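Local coordinates for collectin placenta 1 (Mus musculus, PDB 2OX9), which is a scavenger receptor C-type lectin that binds the leukocyte cell-surface glycan Lewis(x) through a calcium-dependent carbohydrate-recognition domain, at residues A[30-35]-A[124-129]; A[17-22]-A[50-55]; A[102-107]-A[115-120]. One frame throughout, in Å; residues are numbered along the deposited sequence.

Contact 1. Residues A[30-35]-A[124-129]; sequences KLFCED and NNFICE. With CA (calcium ion), chain L.
Phe126 turns the edge of its ring toward one face of Phe32 in an offset edge-to-face pair, CZ of Phe126 lying over the rim of that face rather than its centre. The planes stand at 65°, and the nearest atoms are Phe32 CD2 and Phe126 CE1, 3.3 Å apart. Phe32 also meets sulfur at its edge: Cys128 SG sits close to the ring plane, 4.1 Å from Phe32 CD2. In the C-type lectin fold this is where helix 26-35 packs on strand 125-131, and the disulfide Cys33-Cys128 ties the two together covalently. The axes of the short segments, helix 30-35 and strand 125-129, approach to 8.6 Å. Phe126 reaches the helix with CG between its backbone N and carbonyl carbon (chi1 56°), and Leu40 and Trp63 of neighbouring strands touch it too. Lys36 makes a cation-pi contact with the Phe32 ring. Beside the aromatic pair, Cys33 SG approaches the Phe126 ring obliquely, 4.0 Å from Phe126 CD1. Ile127 points away from the helix, as does Glu129, whose carboxylate chelates a calcium ion with both oxygens; Phe42, Asn44 and Glu48 bind the same ion. The bridge itself is a buried S-S bond of 2.0 Å between Cys33 SG and Cys128 SG, twisted by -86° about its axis.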
# COMPACT_ATOMS: atom_id res chain seq x y z
N LYS A 30 9.06 2.05 -0.70
CA LYS A 30 8.81 3.31 -1.40
C LYS A 30 9.96 3.60 -2.35
O LYS A 30 9.76 4.04 -3.48
CB LYS A 30 8.71 4.44 -0.36
CG LYS A 30 8.63 5.84 -0.93
CD LYS A 30 8.25 6.83 0.17
CE LYS A 30 8.17 8.25 -0.38
NZ LYS A 30 7.59 9.19 0.63
N LEU A 31 11.17 3.33 -1.89
CA LEU A 31 12.38 3.56 -2.68
C LEU A 31 12.46 2.62 -3.88
O LEU A 31 12.89 3.02 -4.96
CB LEU A 31 13.61 3.35 -1.81
CG LEU A 31 14.92 3.76 -2.47
CD1 LEU A 31 15.11 5.25 -2.25
CD2 LEU A 31 16.09 2.97 -1.87
N PHE A 32 12.06 1.37 -3.67
CA PHE A 32 12.09 0.35 -4.72
C PHE A 32 11.21 0.75 -5.90
O PHE A 32 11.63 0.68 -7.05
CB PHE A 32 11.62 -0.98 -4.14
CG PHE A 32 11.65 -2.11 -5.11
CD1 PHE A 32 12.71 -3.01 -5.13
CD2 PHE A 32 10.59 -2.31 -6.00
CE1 PHE A 32 12.72 -4.10 -6.00
CE2 PHE A 32 10.59 -3.40 -6.87
CZ PHE A 32 11.66 -4.29 -6.87
N CYS A 33 9.98 1.15 -5.61
CA CYS A 33 9.06 1.56 -6.66
C CYS A 33 9.56 2.80 -7.40
O CYS A 33 9.34 2.95 -8.61
CB CYS A 33 7.66 1.84 -6.09
SG CYS A 33 6.79 0.41 -5.37
N GLU A 34 10.20 3.71 -6.68
CA GLU A 34 10.72 4.93 -7.30
C GLU A 34 11.81 4.58 -8.31
O GLU A 34 11.93 5.22 -9.36
CB GLU A 34 11.27 5.88 -6.23
CG GLU A 34 10.21 6.37 -5.26
CD GLU A 34 10.79 7.25 -4.16
OE1 GLU A 34 12.00 7.12 -3.89
OE2 GLU A 34 10.02 8.04 -3.56
N ASP A 35 12.60 3.56 -8.00
CA ASP A 35 13.66 3.12 -8.89
C ASP A 35 13.09 2.54 -10.18
O ASP A 35 13.79 2.45 -11.20
CB ASP A 35 14.53 2.06 -8.20
CG ASP A 35 15.34 1.21 -9.18
OD1 ASP A 35 14.75 0.34 -9.86
OD2 ASP A 35 16.57 1.41 -9.27
N ASN A 124 7.16 -6.10 5.03
CA ASN A 124 6.00 -6.55 4.23
C ASN A 124 6.33 -6.61 2.74
O ASN A 124 7.33 -6.07 2.30
CB ASN A 124 4.84 -5.57 4.38
CG ASN A 124 4.08 -5.74 5.67
OD1 ASN A 124 3.48 -4.80 6.18
ND2 ASN A 124 4.08 -6.95 6.20
N ASN A 125 5.48 -7.28 1.97
CA ASN A 125 5.65 -7.30 0.52
C ASN A 125 5.03 -5.96 0.15
O ASN A 125 4.63 -5.19 1.04
CB ASN A 125 4.85 -8.44 -0.13
CG ASN A 125 5.55 -9.77 -0.02
OD1 ASN A 125 5.73 -10.29 1.07
ND2 ASN A 125 5.94 -10.33 -1.16
N PHE A 126 4.96 -5.64 -1.14
CA PHE A 126 4.40 -4.37 -1.53
C PHE A 126 3.87 -4.36 -2.95
O PHE A 126 4.02 -5.34 -3.69
CB PHE A 126 5.45 -3.26 -1.34
CG PHE A 126 6.73 -3.50 -2.09
CD1 PHE A 126 6.89 -3.07 -3.40
CD2 PHE A 126 7.80 -4.16 -1.47
CE1 PHE A 126 8.10 -3.29 -4.09
CE2 PHE A 126 9.00 -4.37 -2.14
CZ PHE A 126 9.15 -3.94 -3.45
N ILE A 127 3.25 -3.25 -3.34
CA ILE A 127 2.69 -3.14 -4.68
C ILE A 127 3.07 -1.81 -5.31
O ILE A 127 2.82 -0.76 -4.72
CB ILE A 127 1.15 -3.22 -4.65
CG1 ILE A 127 0.68 -4.48 -3.91
CG2 ILE A 127 0.61 -3.22 -6.09
CD1 ILE A 127 -0.80 -4.49 -3.64
N CYS A 128 3.66 -1.85 -6.50
CA CYS A 128 4.02 -0.63 -7.22
C CYS A 128 3.00 -0.39 -8.31
O CYS A 128 2.41 -1.33 -8.86
CB CYS A 128 5.39 -0.74 -7.88
SG CYS A 128 6.83 -1.04 -6.81
N GLU A 129 2.80 0.88 -8.65
CA GLU A 129 1.85 1.24 -9.69
C GLU A 129 2.44 2.32 -10.61
O GLU A 129 3.14 3.23 -10.17
CB GLU A 129 0.55 1.76 -9.05
CG GLU A 129 -0.43 2.34 -10.05
CD GLU A 129 -1.72 2.85 -9.42
OE1 GLU A 129 -1.73 3.17 -8.21
OE2 GLU A 129 -2.72 2.96 -10.15
CA CA L . -4.39 3.73 -8.50
O HOH W 1 -5.35 4.38 -10.42
O HOH W 2 -3.44 5.90 -8.58

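Contact 2. Residues A[17-22]-A[50-55]; sequences YYFSLE and QWIKKH
Tyr17 meets Trp51 first, with the indole atom CZ3 over the rim of one face of the phenol ring, 3.4 Å from Tyr17 CD1. The two ring planes are inclined at 52°. Here strand 15-19 of the C-type lectin fold faces helix 46-54 across an aromatic cluster of Tyr17, Phe19, Trp51 and His55, and no hydrogen bond joins the two segments. The hydroxyl of Tyr17 continues past the cluster to a hydrogen bond with Glu48, a calcium ligand. Two residues on, Phe19 has CG anti to its carbonyl carbon (chi1 -62°), a torsion that carries the ring across to both Trp51 and His55. Trp51 CZ3 lies at its edge, 3.6 Å from Phe19 CZ, while Ile52 CG2 touches Phe19 CE2 more loosely at 4.2 Å. His55 CB comes over one face in a CH-pi contact, 3.5 Å from the centroid of the Phe19 ring. The imidazole and Phe19 planes are nearly parallel, at 14°, but strongly offset. Lys10 and Phe12 of the adjoining strand 10-12 border the cluster, Phe12 stacking on Trp51. The rotation of the imidazole is fixed by an almost straight hydrogen bond in its own plane, His55 ND1 to Trp51 O, 3.1 Å.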
# COMPACT_ATOMS: atom_id res chain seq x y z
N TYR A 17 0.89 -2.83 -12.59
CA TYR A 17 1.18 -3.08 -11.19
C TYR A 17 2.19 -4.18 -11.01
O TYR A 17 2.24 -5.14 -11.79
CB TYR A 17 -0.09 -3.47 -10.44
CG TYR A 17 -1.23 -2.48 -10.58
CD1 TYR A 17 -1.93 -2.37 -11.78
CD2 TYR A 17 -1.60 -1.67 -9.52
CE1 TYR A 17 -2.98 -1.47 -11.91
CE2 TYR A 17 -2.65 -0.76 -9.64
CZ TYR A 17 -3.34 -0.67 -10.84
OH TYR A 17 -4.38 0.22 -10.96
N TYR A 18 2.99 -4.04 -9.96
CA TYR A 18 4.00 -5.02 -9.62
C TYR A 18 3.72 -5.53 -8.20
O TYR A 18 3.78 -4.77 -7.24
CB TYR A 18 5.40 -4.39 -9.68
CG TYR A 18 6.50 -5.33 -9.23
CD1 TYR A 18 6.78 -6.49 -9.96
CD2 TYR A 18 7.24 -5.08 -8.07
CE1 TYR A 18 7.77 -7.37 -9.54
CE2 TYR A 18 8.23 -5.96 -7.65
CZ TYR A 18 8.49 -7.10 -8.38
OH TYR A 18 9.48 -7.99 -7.98
N PHE A 19 3.40 -6.81 -8.09
CA PHE A 19 3.13 -7.42 -6.80
C PHE A 19 4.43 -8.09 -6.38
O PHE A 19 4.77 -9.18 -6.84
CB PHE A 19 1.97 -8.41 -6.93
CG PHE A 19 0.69 -7.77 -7.37
CD1 PHE A 19 0.40 -7.62 -8.72
CD2 PHE A 19 -0.21 -7.29 -6.43
CE1 PHE A 19 -0.77 -6.99 -9.13
CE2 PHE A 19 -1.38 -6.66 -6.82
CZ PHE A 19 -1.67 -6.51 -8.19
N SER A 20 5.17 -7.40 -5.53
CA SER A 20 6.49 -7.83 -5.07
C SER A 20 6.67 -9.20 -4.46
O SER A 20 5.78 -9.77 -3.83
CB SER A 20 7.05 -6.80 -4.09
OG SER A 20 6.64 -7.12 -2.77
N LEU A 21 7.88 -9.72 -4.67
CA LEU A 21 8.29 -10.98 -4.09
C LEU A 21 9.27 -10.50 -3.03
O LEU A 21 9.66 -11.25 -2.13
CB LEU A 21 9.00 -11.85 -5.12
CG LEU A 21 8.10 -12.42 -6.21
CD1 LEU A 21 8.90 -13.39 -7.07
CD2 LEU A 21 6.91 -13.13 -5.58
N GLU A 22 9.66 -9.24 -3.15
CA GLU A 22 10.58 -8.62 -2.21
C GLU A 22 9.81 -8.23 -0.95
O GLU A 22 8.64 -7.85 -1.03
CB GLU A 22 11.22 -7.36 -2.82
CG GLU A 22 12.19 -7.59 -3.99
CD GLU A 22 11.49 -7.70 -5.34
OE1 GLU A 22 10.24 -7.75 -5.37
OE2 GLU A 22 12.19 -7.73 -6.37
N GLN A 50 -10.68 -4.53 -5.67
CA GLN A 50 -11.06 -5.91 -5.92
C GLN A 50 -10.04 -6.63 -6.78
O GLN A 50 -9.68 -7.78 -6.52
CB GLN A 50 -12.42 -5.97 -6.60
CG GLN A 50 -13.55 -6.54 -5.74
CD GLN A 50 -13.24 -7.92 -5.19
OE1 GLN A 50 -12.91 -8.85 -5.94
NE2 GLN A 50 -13.36 -8.08 -3.88
N TRP A 51 -9.58 -5.95 -7.83
CA TRP A 51 -8.60 -6.52 -8.75
C TRP A 51 -7.30 -6.76 -7.98
O TRP A 51 -6.62 -7.78 -8.18
CB TRP A 51 -8.34 -5.55 -9.91
CG TRP A 51 -7.43 -6.09 -10.96
CD1 TRP A 51 -7.75 -6.95 -11.97
CD2 TRP A 51 -6.03 -5.83 -11.08
NE1 TRP A 51 -6.63 -7.25 -12.72
CE2 TRP A 51 -5.56 -6.58 -12.19
CE3 TRP A 51 -5.12 -5.05 -10.36
CZ2 TRP A 51 -4.23 -6.56 -12.60
CZ3 TRP A 51 -3.78 -5.04 -10.76
CH2 TRP A 51 -3.35 -5.78 -11.87
N ILE A 52 -6.94 -5.83 -7.10
CA ILE A 52 -5.72 -5.98 -6.32
C ILE A 52 -5.86 -7.13 -5.34
O ILE A 52 -4.91 -7.91 -5.14
CB ILE A 52 -5.39 -4.68 -5.55
CG1 ILE A 52 -4.82 -3.65 -6.52
CG2 ILE A 52 -4.38 -4.96 -4.43
CD1 ILE A 52 -4.53 -2.29 -5.87
N LYS A 53 -7.05 -7.26 -4.74
CA LYS A 53 -7.33 -8.31 -3.77
C LYS A 53 -7.03 -9.71 -4.32
O LYS A 53 -6.44 -10.54 -3.64
CB LYS A 53 -8.79 -8.23 -3.33
CG LYS A 53 -9.21 -9.35 -2.39
CD LYS A 53 -10.71 -9.47 -2.31
CE LYS A 53 -11.12 -10.72 -1.56
NZ LYS A 53 -12.59 -10.82 -1.42
N LYS A 54 -7.43 -9.97 -5.55
CA LYS A 54 -7.22 -11.29 -6.12
C LYS A 54 -5.76 -11.62 -6.45
O LYS A 54 -5.41 -12.78 -6.65
CB LYS A 54 -8.13 -11.48 -7.33
CG LYS A 54 -9.59 -11.69 -6.92
CD LYS A 54 -10.53 -11.26 -8.01
CE LYS A 54 -11.98 -11.35 -7.56
NZ LYS A 54 -12.88 -10.61 -8.50
N HIS A 55 -4.92 -10.59 -6.51
CA HIS A 55 -3.50 -10.79 -6.79
C HIS A 55 -2.66 -10.81 -5.52
O HIS A 55 -1.43 -10.95 -5.59
CB HIS A 55 -2.96 -9.67 -7.69
CG HIS A 55 -3.30 -9.85 -9.13
ND1 HIS A 55 -4.44 -9.32 -9.70
CD2 HIS A 55 -2.66 -10.52 -10.12
CE1 HIS A 55 -4.49 -9.66 -10.97
NE2 HIS A 55 -3.42 -10.39 -11.25

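Contact 3. Residues A[102-107]-A[115-120]; sequences PGEDCA and WNDFQC. With CA (calcium ion), chain J; CA (calcium ion), chain I; CA (calcium ion), chain K; GAL (beta-D-galactopyranose), chain E.
Cys106 and Phe118 form an antiparallel hydrogen-bonded pair: Phe118 N gives a short bond of 2.7 Å to Cys106 O, and Cys106 N returns a longer one of 3.3 Å to Phe118 O. Next to them Ala107 and Asp117 make a non-hydrogen-bonded pair. A classic beta bulge, with Asp105 and Cys106 together opposite Phe118, lies where 102-105 leaves the hairpin of strands 106-109 and 115-118. Beyond the bulge, water 3 joins Gly103 O, Asp105 N and Cys120 N, and the disulfide Cys106-Cys120 closes the end of the pairing. The side chains of this hairpin help build the sugar site of the C-type lectin domain. Glu104 reaches across with an extended chain and binds one calcium ion through OE1, at 2.4 Å, the same ion held by Asn116 OD1, Asp117 OD1 and Asp117 O, with Gln92 and Asp94 as further ligands. With CG between its backbone N and carbonyl carbon (chi1 54°), Asp117 can chelate the ion by carboxylate and carbonyl together. Galactose O3 and O4 complete the shell. Trp96 is a polar partner of Glu104, and Asn95 of Asp117. Asn116 ND2 also donates to GAL O3, at 3.1 Å, and the amide nitrogen lies over the centre of the Phe118 ring. Water 4 spans Glu104 OE2 and Gln119 N. Glu104 O and Asp105 OD1 bind a second calcium, whose water 5 donates to Asp117 OD2 and links that ion to the sugar site. Asp105 OD1 bridges onward to a third calcium, which Asp105 also binds through OD2, at 2.3 Å, beside Pro102 O.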
# COMPACT_ATOMS: atom_id res chain seq x y z
N PRO A 102 5.78 6.25 17.88
CA PRO A 102 4.93 6.93 16.89
C PRO A 102 3.69 6.15 16.48
O PRO A 102 2.86 6.66 15.71
CB PRO A 102 5.89 7.16 15.73
CG PRO A 102 6.75 5.94 15.79
CD PRO A 102 7.04 5.79 17.26
N GLY A 103 3.57 4.92 16.97
CA GLY A 103 2.42 4.10 16.64
C GLY A 103 2.54 3.42 15.29
O GLY A 103 3.60 2.91 14.93
N GLU A 104 1.43 3.41 14.55
CA GLU A 104 1.38 2.80 13.23
C GLU A 104 0.97 3.88 12.24
O GLU A 104 -0.15 4.38 12.29
CB GLU A 104 0.36 1.65 13.22
CG GLU A 104 0.68 0.57 14.27
CD GLU A 104 -0.23 -0.65 14.17
OE1 GLU A 104 -1.45 -0.51 14.38
OE2 GLU A 104 0.29 -1.75 13.88
N ASP A 105 1.88 4.23 11.34
CA ASP A 105 1.61 5.29 10.39
C ASP A 105 1.74 4.89 8.92
O ASP A 105 1.79 5.76 8.04
CB ASP A 105 2.54 6.47 10.68
CG ASP A 105 2.43 6.97 12.11
OD1 ASP A 105 1.51 6.53 12.84
OD2 ASP A 105 3.27 7.82 12.50
N CYS A 106 1.80 3.59 8.66
CA CYS A 106 1.95 3.07 7.31
C CYS A 106 0.85 2.05 7.04
O CYS A 106 0.57 1.21 7.88
CB CYS A 106 3.36 2.46 7.17
SG CYS A 106 4.66 3.74 7.05
N ALA A 107 0.22 2.13 5.87
CA ALA A 107 -0.87 1.22 5.54
C ALA A 107 -0.48 0.06 4.65
O ALA A 107 0.42 0.18 3.81
CB ALA A 107 -2.02 2.00 4.89
N TRP A 115 -7.59 -3.12 4.80
CA TRP A 115 -6.42 -2.34 5.18
C TRP A 115 -6.18 -2.33 6.67
O TRP A 115 -7.10 -2.42 7.49
CB TRP A 115 -6.55 -0.89 4.70
CG TRP A 115 -6.86 -0.72 3.23
CD1 TRP A 115 -6.94 -1.70 2.28
CD2 TRP A 115 -7.13 0.52 2.56
NE1 TRP A 115 -7.25 -1.15 1.07
CE2 TRP A 115 -7.37 0.21 1.20
CE3 TRP A 115 -7.19 1.86 2.97
CZ2 TRP A 115 -7.67 1.19 0.26
CZ3 TRP A 115 -7.49 2.83 2.03
CH2 TRP A 115 -7.73 2.49 0.69
N ASN A 116 -4.91 -2.23 7.02
CA ASN A 116 -4.49 -2.18 8.40
C ASN A 116 -3.29 -1.26 8.50
O ASN A 116 -2.50 -1.16 7.56
CB ASN A 116 -4.10 -3.56 8.90
CG ASN A 116 -3.39 -3.51 10.23
OD1 ASN A 116 -3.90 -2.91 11.18
ND2 ASN A 116 -2.22 -4.13 10.31
N ASP A 117 -3.15 -0.58 9.63
CA ASP A 117 -2.01 0.30 9.83
C ASP A 117 -0.93 -0.49 10.56
O ASP A 117 -1.22 -1.20 11.53
CB ASP A 117 -2.43 1.56 10.61
CG ASP A 117 -3.13 1.25 11.93
OD1 ASP A 117 -3.76 0.18 12.04
OD2 ASP A 117 -3.07 2.09 12.84
N PHE A 118 0.30 -0.40 10.06
CA PHE A 118 1.44 -1.10 10.67
C PHE A 118 2.50 -0.08 11.09
O PHE A 118 2.47 1.07 10.64
CB PHE A 118 2.15 -2.03 9.68
CG PHE A 118 1.27 -3.08 9.05
CD1 PHE A 118 0.47 -2.77 7.96
CD2 PHE A 118 1.33 -4.40 9.49
CE1 PHE A 118 -0.26 -3.76 7.31
CE2 PHE A 118 0.60 -5.39 8.85
CZ PHE A 118 -0.19 -5.07 7.75
N GLN A 119 3.44 -0.52 11.92
CA GLN A 119 4.54 0.33 12.33
C GLN A 119 5.35 0.32 11.04
O GLN A 119 5.47 -0.72 10.39
CB GLN A 119 5.31 -0.34 13.48
CG GLN A 119 6.09 0.62 14.36
CD GLN A 119 6.60 -0.05 15.63
OE1 GLN A 119 5.82 -0.64 16.39
NE2 GLN A 119 7.91 0.01 15.86
N CYS A 120 5.89 1.46 10.64
CA CYS A 120 6.61 1.50 9.37
C CYS A 120 7.87 0.66 9.25
O CYS A 120 8.43 0.54 8.16
CB CYS A 120 6.90 2.95 9.00
SG CYS A 120 5.41 4.00 8.92
CA CA J . -3.16 -1.57 13.04
CA CA I . -0.90 6.49 12.82
CA CA K . 2.00 8.40 14.36
C1 GAL E . -2.17 -6.73 14.51
C2 GAL E . -1.96 -5.63 13.48
C3 GAL E . -1.59 -4.31 14.17
C4 GAL E . -2.61 -3.97 15.26
C5 GAL E . -2.81 -5.17 16.21
C6 GAL E . -3.91 -4.92 17.23
O2 GAL E . -0.92 -6.00 12.59
O3 GAL E . -1.58 -3.27 13.21
O4 GAL E . -3.85 -3.61 14.67
O5 GAL E . -3.18 -6.34 15.45
O6 GAL E . -3.85 -5.88 18.28
O HOH W 3 4.78 3.84 12.17
O HOH W 4 2.45 -2.97 13.14
O HOH W 5 -2.88 4.78 13.19
O HOH W 6 1.31 8.99 16.70
O HOH W 7 1.60 10.17 13.25

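Overall arrangement
All three contacts reach the same mixed sheet, contacts 1 and 2 through the neighbouring strands 125-131 and 15-19. Their centres are about 11 Å apart and they touch: Asn125 ND2 lies 2.7 Å from Ser20 O and Phe126 N 2.8 Å from Ser20 OG, both probable hydrogen bonds. They also converge on one calcium ion, bound by Glu129 of contact 1 and lying about 4 Å from the side chain of Tyr17 in contact 2. Contact 3, with the galactose and three other calcium ions, is centred about 16 Å from contact 1 and meets it where Asn124 OD1 packs on Phe118 CD2. Contact 2 lies across the chain's centre from contact 3, centres about 19 Å apart.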